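Local coordinates for protein putative modulator of DNA gyrase (Bacteroides thetaiotaomicron, PDB 1VPB) that probably acts as a metallopeptidase of the PmbA/TldD (peptidase U62) family, at residues S45-E50 and Y166-D171; Y190-D195 and L220-I225. One frame throughout, in Å; residues are numbered along the deposited sequence.

Interaction 1 (S45-E50 and Y166-D171); sequences SNTSFE and YGDGED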
ATOM      1  N   SER A  45     -17.089   9.273  -5.399  1.00 38.78           N
ATOM      2  CA  SER A  45     -17.192   9.943  -4.112  1.00 35.42           C
ATOM      3  C   SER A  45     -17.357   8.868  -3.061  1.00 38.33           C
ATOM      4  O   SER A  45     -17.679   7.728  -3.393  1.00 39.07           O
ATOM      5  CB  SER A  45     -18.278  10.993  -4.089  1.00 41.65           C
ATOM      6  OG  SER A  45     -19.569  10.458  -3.895  1.00 44.38           O
ATOM      7  N   ASN A  46     -17.019   9.195  -1.819  1.00 36.90           N
ATOM      8  CA  ASN A  46     -17.038   8.218  -0.751  1.00 38.78           C
ATOM      9  C   ASN A  46     -17.238   8.834   0.609  1.00 35.88           C
ATOM     10  O   ASN A  46     -16.767   9.946   0.868  1.00 31.90           O
ATOM     11  CB  ASN A  46     -15.736   7.457  -0.658  1.00 38.71           C
ATOM     12  CG  ASN A  46     -15.290   6.867  -1.968  1.00 53.81           C
ATOM     13  OD1 ASN A  46     -14.588   7.520  -2.764  1.00 49.16           O
ATOM     14  ND2 ASN A  46     -15.678   5.614  -2.200  1.00 44.36           N
ATOM     15  N   THR A  47     -17.816   8.036   1.526  1.00 32.13           N
ATOM     16  CA  THR A  47     -17.867   8.343   2.942  1.00 33.10           C
ATOM     17  C   THR A  47     -17.324   7.189   3.762  1.00 34.75           C
ATOM     18  O   THR A  47     -17.666   6.014   3.499  1.00 32.97           O
ATOM     19  CB  THR A  47     -19.334   8.594   3.352  1.00 33.52           C
ATOM     20  OG1 THR A  47     -19.794   9.799   2.722  1.00 35.23           O
ATOM     21  CG2 THR A  47     -19.500   8.811   4.816  1.00 36.90           C
ATOM     22  N   SER A  48     -16.532   7.537   4.779  0.50 32.57           N
ATOM     23  CA  SER A  48     -16.040   6.597   5.780  0.50 35.58           C
ATOM     24  C   SER A  48     -16.347   7.102   7.176  0.50 35.41           C
ATOM     25  O   SER A  48     -15.969   8.223   7.533  0.50 34.09           O
ATOM     26  CB  SER A  48     -14.523   6.431   5.643  0.50 37.97           C
ATOM     27  OG  SER A  48     -14.017   5.754   6.756  0.50 38.22           O
ATOM     28  N   PHE A  49     -17.038   6.289   7.979  1.00 35.16           N
ATOM     29  CA  PHE A  49     -17.115   6.524   9.410  1.00 33.20           C
ATOM     30  C   PHE A  49     -16.379   5.380  10.114  1.00 36.05           C
ATOM     31  O   PHE A  49     -16.683   4.212   9.873  1.00 36.81           O
ATOM     32  CB  PHE A  49     -18.547   6.530   9.987  1.00 35.32           C
ATOM     33  CG  PHE A  49     -19.388   7.719   9.576  1.00 37.86           C
ATOM     34  CD1 PHE A  49     -19.270   8.939  10.256  1.00 43.39           C
ATOM     35  CD2 PHE A  49     -20.347   7.613   8.558  1.00 38.70           C
ATOM     36  CE1 PHE A  49     -20.076  10.065   9.869  1.00 40.87           C
ATOM     37  CE2 PHE A  49     -21.110   8.713   8.155  1.00 43.94           C
ATOM     38  CZ  PHE A  49     -20.969   9.946   8.813  1.00 40.80           C
ATOM     39  N   GLU A  50     -15.455   5.710  11.005  1.00 33.94           N
ATOM     40  CA  GLU A  50     -14.805   4.721  11.884  1.00 35.09           C
ATOM     41  C   GLU A  50     -14.993   5.035  13.351  1.00 36.44           C
ATOM     42  O   GLU A  50     -14.791   6.190  13.821  1.00 35.67           O
ATOM     43  CB  GLU A  50     -13.301   4.639  11.566  1.00 37.85           C
ATOM     44  CG  GLU A  50     -12.922   4.202  10.158  1.00 42.52           C
ATOM     45  N   TYR A 166     -18.240   2.038   8.885  1.00 31.89           N
ATOM     46  CA  TYR A 166     -19.118   2.146   7.741  1.00 31.97           C
ATOM     47  C   TYR A 166     -18.328   2.729   6.581  1.00 33.93           C
ATOM     48  O   TYR A 166     -17.552   3.663   6.756  1.00 35.77           O
ATOM     49  CB  TYR A 166     -20.299   3.084   8.087  1.00 33.22           C
ATOM     50  CG  TYR A 166     -21.139   3.446   6.893  1.00 34.64           C
ATOM     51  CD1 TYR A 166     -20.740   4.419   5.987  1.00 31.40           C
ATOM     52  CD2 TYR A 166     -22.308   2.709   6.579  1.00 36.78           C
ATOM     53  CE1 TYR A 166     -21.495   4.703   4.852  1.00 35.58           C
ATOM     54  CE2 TYR A 166     -23.030   2.970   5.444  1.00 34.82           C
ATOM     55  CZ  TYR A 166     -22.650   3.987   4.598  1.00 34.31           C
ATOM     56  OH  TYR A 166     -23.380   4.302   3.467  1.00 36.26           O
ATOM     57  N   GLY A 167     -18.502   2.202   5.390  1.00 31.26           N
ATOM     58  CA  GLY A 167     -17.970   2.798   4.179  1.00 33.21           C
ATOM     59  C   GLY A 167     -19.008   2.794   3.059  1.00 35.39           C
ATOM     60  O   GLY A 167     -19.798   1.883   2.955  1.00 34.77           O
ATOM     61  N   ASP A 168     -18.978   3.799   2.199  1.00 32.58           N
ATOM     62  CA  ASP A 168     -19.686   3.702   0.955  1.00 32.36           C
ATOM     63  C   ASP A 168     -18.947   4.424  -0.159  1.00 36.56           C
ATOM     64  O   ASP A 168     -17.940   5.102   0.062  1.00 37.70           O
ATOM     65  CB  ASP A 168     -21.144   4.164   1.073  1.00 32.39           C
ATOM     66  CG  ASP A 168     -21.319   5.683   1.260  1.00 31.91           C
ATOM     67  OD1 ASP A 168     -20.502   6.472   0.677  1.00 36.87           O
ATOM     68  OD2 ASP A 168     -22.281   6.096   1.954  1.00 35.74           O
ATOM     69  N   GLY A 169     -19.424   4.232  -1.366  1.00 32.47           N
ATOM     70  CA  GLY A 169     -18.921   4.980  -2.520  1.00 33.37           C
ATOM     71  C   GLY A 169     -19.753   4.868  -3.756  1.00 34.93           C
ATOM     72  O   GLY A 169     -20.624   3.978  -3.870  1.00 32.99           O
ATOM     73  N   GLU A 170     -19.517   5.774  -4.686  1.00 31.56           N
ATOM     74  CA  GLU A 170     -20.067   5.694  -6.015  1.00 30.48           C
ATOM     75  C   GLU A 170     -18.904   5.896  -6.984  1.00 34.86           C
ATOM     76  O   GLU A 170     -17.988   6.658  -6.682  1.00 36.52           O
ATOM     77  CB  GLU A 170     -21.160   6.729  -6.241  1.00 36.45           C
ATOM     78  CG  GLU A 170     -20.715   8.141  -5.990  1.00 40.35           C
ATOM     79  CD  GLU A 170     -21.757   9.232  -6.226  1.00 43.76           C
ATOM     80  OE1 GLU A 170     -22.809   8.997  -6.813  1.00 38.59           O
ATOM     81  OE2 GLU A 170     -21.443  10.374  -5.842  1.00 47.97           O
ATOM     82  N   ASP A 171     -18.979   5.251  -8.124  1.00 33.88           N
ATOM     83  CA  ASP A 171     -17.910   5.255  -9.136  1.00 36.07           C
ATOM     84  C   ASP A 171     -18.555   5.372 -10.479  1.00 38.17           C
ATOM     85  O   ASP A 171     -19.542   4.689 -10.773  1.00 38.83           O
ATOM     86  CB  ASP A 171     -17.089   4.002  -9.040  1.00 36.96           C
ATOM     87  CG  ASP A 171     -16.277   3.952  -7.802  1.00 45.05           C
ATOM     88  OD1 ASP A 171     -15.193   4.564  -7.807  1.00 44.68           O
ATOM     89  OD2 ASP A 171     -16.603   3.283  -6.834  1.00 43.48           O
TER
HETATM   90  O   HOH W   1     -15.632   4.267  -4.458  1.00 27.49           O
HETATM   91  O   HOH W   2     -21.163   9.070   0.598  1.00 24.56           O
HETATM   92  O   HOH W   3     -14.835   3.042   6.488  1.00 36.31           O
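Ser-45 to Phe-49 pair with Tyr-166 to Glu-170 as neighbouring strands of a six-stranded antiparallel sheet, the two short segments running at 179° to each other. Backbone bonds join three hydrogen-bonded pairs, Ser-45 with Glu-170, Thr-47 with Asp-168 and Phe-49 with Tyr-166; in the last, Tyr-166 N lies 2.9 Å from Phe-49 O. In the non-hydrogen-bonded pairs, Asn-46 and Ser-48 face glycines. The amide of Asn-46 folds over Gly-169, where a side chain would clash with ND2. Asp-168 O, already bound by Thr-47 N at 3.3 Å, also accepts from Asn-46 ND2 at 3.2 Å; the two donors come from opposite faces of its carbonyl plane. A water also links Asn-46 ND2 to Asp-171 OD2. On the other face, Ser-45 OG donates to Glu-170 OE2 over 2.7 Å, meeting the anti side of the carboxylate, while OE1 is held by Tyr-129. Asp-168 lies alongside Thr-47, a water between OD1 and Thr-47 OG1. With CG anti to the backbone N (chi1 170°), Tyr-166 brings its OH to the anti lone pair of Asp-168 OD2, which Lys-141 salt-bridges. Tyr-166 CD1 sits at the Phe-49 ring edge, 4.1 Å from Phe-49 CD2.

Interaction 2 (Y190-D195 and L220-I225); sequences YSLSAD and LIKKGI
Lys-222 NZ is gripped by two main-chain oxygens, Leu-220 O at 2.8 Å and Met-217 O, while the aliphatic base of the same side chain rests on Leu-192 of the strand. This ties down a loop that packs on one face of the antiparallel sheet and leads into helix 225-234. The Lys-222 chain is extended as far as CE and bends only at its last torsion (chi4 67°), which brings the ammonium back in the carbonyl plane onto a lone pair of Leu-220 O. With an alanine here, the carbonyls of Leu-220 and Met-217 would probably lose their shared donor, and Leu-192 CD1 the cover of CG. No hydrogen bond joins strand and loop; the contact is van der Waals, mostly between apolar side chains. Leu-192 is central: its CD1 touches Leu-220 CD2 at 3.7 Å and Lys-222 CA at 3.8 Å, and its CB meets Ile-225 CD1 at 3.6 Å. Leu-220 also reaches back with CD2 to Tyr-190 CB, 4.0 Å away. Met-144 and Val-148 of helix 138-150 pack against the same group of side chains. Gly-224, whose positive phi (95°) suits a residue without a side chain, is the N-cap of the helix that Ile-225 begins. From that first turn Ile-225 CG2, anti to its own N, lies 3.7 Å from Ala-194 N.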
ATOM      1  N   TYR A 190     -21.590  -0.284  -0.481  1.00 30.51           N
ATOM      2  CA  TYR A 190     -21.743   0.011   0.912  1.00 30.97           C
ATOM      3  C   TYR A 190     -21.143  -1.130   1.717  1.00 32.97           C
ATOM      4  O   TYR A 190     -21.204  -2.289   1.291  1.00 34.28           O
ATOM      5  CB  TYR A 190     -23.229   0.069   1.290  1.00 31.47           C
ATOM      6  CG  TYR A 190     -24.071   1.009   0.453  1.00 30.85           C
ATOM      7  CD1 TYR A 190     -24.635   0.584  -0.745  1.00 30.61           C
ATOM      8  CD2 TYR A 190     -24.319   2.317   0.857  1.00 36.69           C
ATOM      9  CE1 TYR A 190     -25.404   1.455  -1.525  1.00 29.76           C
ATOM     10  CE2 TYR A 190     -25.095   3.176   0.092  1.00 37.64           C
ATOM     11  CZ  TYR A 190     -25.634   2.745  -1.087  1.00 34.12           C
ATOM     12  OH  TYR A 190     -26.450   3.571  -1.855  1.00 37.95           O
ATOM     13  N   SER A 191     -20.567  -0.802   2.866  1.00 31.56           N
ATOM     14  CA  SER A 191     -19.988  -1.830   3.725  1.00 35.24           C
ATOM     15  C   SER A 191     -20.044  -1.490   5.175  1.00 34.34           C
ATOM     16  O   SER A 191     -19.985  -0.314   5.568  1.00 34.78           O
ATOM     17  CB  SER A 191     -18.554  -2.100   3.308  1.00 37.54           C
ATOM     18  OG  SER A 191     -18.090  -3.291   3.910  1.00 47.06           O
ATOM     19  N   LEU A 192     -20.168  -2.534   6.006  1.00 31.38           N
ATOM     20  CA  LEU A 192     -20.115  -2.395   7.443  1.00 30.67           C
ATOM     21  C   LEU A 192     -19.199  -3.461   7.980  1.00 33.13           C
ATOM     22  O   LEU A 192     -19.192  -4.594   7.501  1.00 33.33           O
ATOM     23  CB  LEU A 192     -21.495  -2.572   8.082  1.00 33.79           C
ATOM     24  CG  LEU A 192     -22.496  -1.413   7.993  1.00 34.50           C
ATOM     25  CD1 LEU A 192     -23.930  -1.963   8.260  1.00 35.31           C
ATOM     26  CD2 LEU A 192     -22.139  -0.344   8.969  1.00 33.57           C
ATOM     27  N   SER A 193     -18.429  -3.120   8.986  1.00 32.86           N
ATOM     28  CA  SER A 193     -17.503  -4.062   9.566  1.00 33.66           C
ATOM     29  C   SER A 193     -17.344  -3.876  11.062  1.00 36.26           C
ATOM     30  O   SER A 193     -17.682  -2.840  11.656  1.00 34.66           O
ATOM     31  CB  SER A 193     -16.134  -3.989   8.869  1.00 38.80           C
ATOM     32  OG  SER A 193     -15.454  -2.822   9.239  1.00 42.20           O
ATOM     33  N   ALA A 194     -16.887  -4.949  11.694  1.00 33.57           N
ATOM     34  CA  ALA A 194     -16.444  -4.924  13.093  1.00 34.74           C
ATOM     35  C   ALA A 194     -15.070  -5.550  13.215  1.00 32.93           C
ATOM     36  O   ALA A 194     -14.748  -6.475  12.495  1.00 35.61           O
ATOM     37  CB  ALA A 194     -17.392  -5.691  14.010  1.00 34.96           C
ATOM     38  N   ASP A 195     -14.298  -5.067  14.178  1.00 37.78           N
ATOM     39  CA  ASP A 195     -13.032  -5.707  14.531  1.00 39.23           C
ATOM     40  C   ASP A 195     -12.902  -5.662  16.052  1.00 39.53           C
ATOM     41  O   ASP A 195     -13.141  -4.624  16.695  1.00 39.14           O
ATOM     42  CB  ASP A 195     -11.852  -5.060  13.798  1.00 41.85           C
ATOM     43  CG  ASP A 195     -11.664  -3.636  14.169  1.00 49.34           C
ATOM     44  OD1 ASP A 195     -11.138  -3.410  15.285  1.00 70.57           O
ATOM     45  OD2 ASP A 195     -12.001  -2.674  13.442  1.00 74.92           O
ATOM     46  N   LEU A 220     -27.979  -4.270   2.117  1.00 35.86           N
ATOM     47  CA  LEU A 220     -26.847  -4.537   3.009  1.00 33.53           C
ATOM     48  C   LEU A 220     -27.352  -5.148   4.305  1.00 34.03           C
ATOM     49  O   LEU A 220     -28.272  -4.616   4.937  1.00 35.84           O
ATOM     50  CB  LEU A 220     -26.150  -3.221   3.319  1.00 32.66           C
ATOM     51  CG  LEU A 220     -24.974  -3.163   4.300  1.00 36.92           C
ATOM     52  CD1 LEU A 220     -23.762  -3.909   3.752  1.00 36.50           C
ATOM     53  CD2 LEU A 220     -24.638  -1.682   4.621  1.00 36.46           C
ATOM     54  N   ILE A 221     -26.714  -6.241   4.696  1.00 33.65           N
ATOM     55  CA  ILE A 221     -26.934  -6.832   5.993  1.00 36.62           C
ATOM     56  C   ILE A 221     -26.264  -5.961   7.043  1.00 38.56           C
ATOM     57  O   ILE A 221     -25.067  -5.724   6.982  1.00 37.62           O
ATOM     58  CB  ILE A 221     -26.377  -8.238   6.050  1.00 37.94           C
ATOM     59  CG1 ILE A 221     -27.140  -9.171   5.100  1.00 43.13           C
ATOM     60  CG2 ILE A 221     -26.487  -8.781   7.467  1.00 39.52           C
ATOM     61  CD1 ILE A 221     -26.343 -10.379   4.725  1.00 49.20           C
ATOM     62  N   LYS A 222     -27.063  -5.504   8.012  1.00 37.72           N
ATOM     63  CA  LYS A 222     -26.643  -4.497   8.995  1.00 33.77           C
ATOM     64  C   LYS A 222     -26.526  -5.045  10.407  1.00 36.32           C
ATOM     65  O   LYS A 222     -25.908  -4.411  11.287  1.00 38.14           O
ATOM     66  CB  LYS A 222     -27.629  -3.303   8.971  1.00 37.51           C
ATOM     67  CG  LYS A 222     -27.839  -2.707   7.584  1.00 36.53           C
ATOM     68  CD  LYS A 222     -28.883  -1.616   7.481  1.00 40.27           C
ATOM     69  CE  LYS A 222     -29.106  -1.152   6.002  1.00 38.39           C
ATOM     70  NZ  LYS A 222     -29.724  -2.197   5.130  1.00 34.60           N
ATOM     71  N   LYS A 223     -27.146  -6.211  10.618  1.00 38.44           N
ATOM     72  CA  LYS A 223     -27.227  -6.861  11.921  1.00 38.65           C
ATOM     73  C   LYS A 223     -26.393  -8.125  11.977  1.00 39.03           C
ATOM     74  O   LYS A 223     -26.186  -8.829  10.986  1.00 39.44           O
ATOM     75  CB  LYS A 223     -28.700  -7.153  12.254  1.00 37.87           C
ATOM     76  CG  LYS A 223     -29.481  -5.882  12.416  1.00 39.76           C
ATOM     77  CD  LYS A 223     -30.941  -6.068  12.772  1.00 46.88           C
ATOM     78  CE  LYS A 223     -31.456  -4.716  13.330  1.00 54.92           C
ATOM     79  NZ  LYS A 223     -32.919  -4.515  13.306  1.00 66.38           N
ATOM     80  N   GLY A 224     -25.847  -8.373  13.152  1.00 36.42           N
ATOM     81  CA  GLY A 224     -25.106  -9.604  13.407  1.00 37.75           C
ATOM     82  C   GLY A 224     -23.615  -9.504  13.217  1.00 38.60           C
ATOM     83  O   GLY A 224     -22.872 -10.454  13.500  1.00 35.90           O
ATOM     84  N   ILE A 225     -23.155  -8.346  12.768  1.00 36.71           N
ATOM     85  CA  ILE A 225     -21.759  -8.193  12.387  1.00 35.97           C
ATOM     86  C   ILE A 225     -20.855  -8.151  13.613  1.00 34.15           C
ATOM     87  O   ILE A 225     -19.799  -8.809  13.624  1.00 35.93           O
ATOM     88  CB  ILE A 225     -21.567  -6.927  11.520  1.00 36.72           C
ATOM     89  CG1 ILE A 225     -22.408  -7.052  10.234  1.00 34.66           C
ATOM     90  CG2 ILE A 225     -20.086  -6.777  11.146  1.00 34.22           C
ATOM     91  CD1 ILE A 225     -22.421  -5.795   9.349  1.00 34.13           C
TER

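How the interactions relate
Interactions 1 and 2 are centred 13 Å apart and share one sheet: strand 159-177 pairs with strand 36-52 in the first and, on its other edge, with strand 181-198, which carries residues 190-195 of the second. A probable hydrogen bond from Ser-191 N to Gly-167 O, 2.8 Å, stitches the two together. Side chains continue across: Tyr-166 OH comes within 3.4 Å of Tyr-190 CD2, and Tyr-166 CD2 within 3.9 Å of Leu-192 CD2. Helix 138-150 spans the sheet face they have in common, its Lys-141 meeting Phe-49 and Tyr-166, and its Met-144 meeting Leu-192 and Lys-222. Phe-49 of interaction 1 also packs on Leu-104 of the second subunit, whereas no other chain touches the segments of interaction 2.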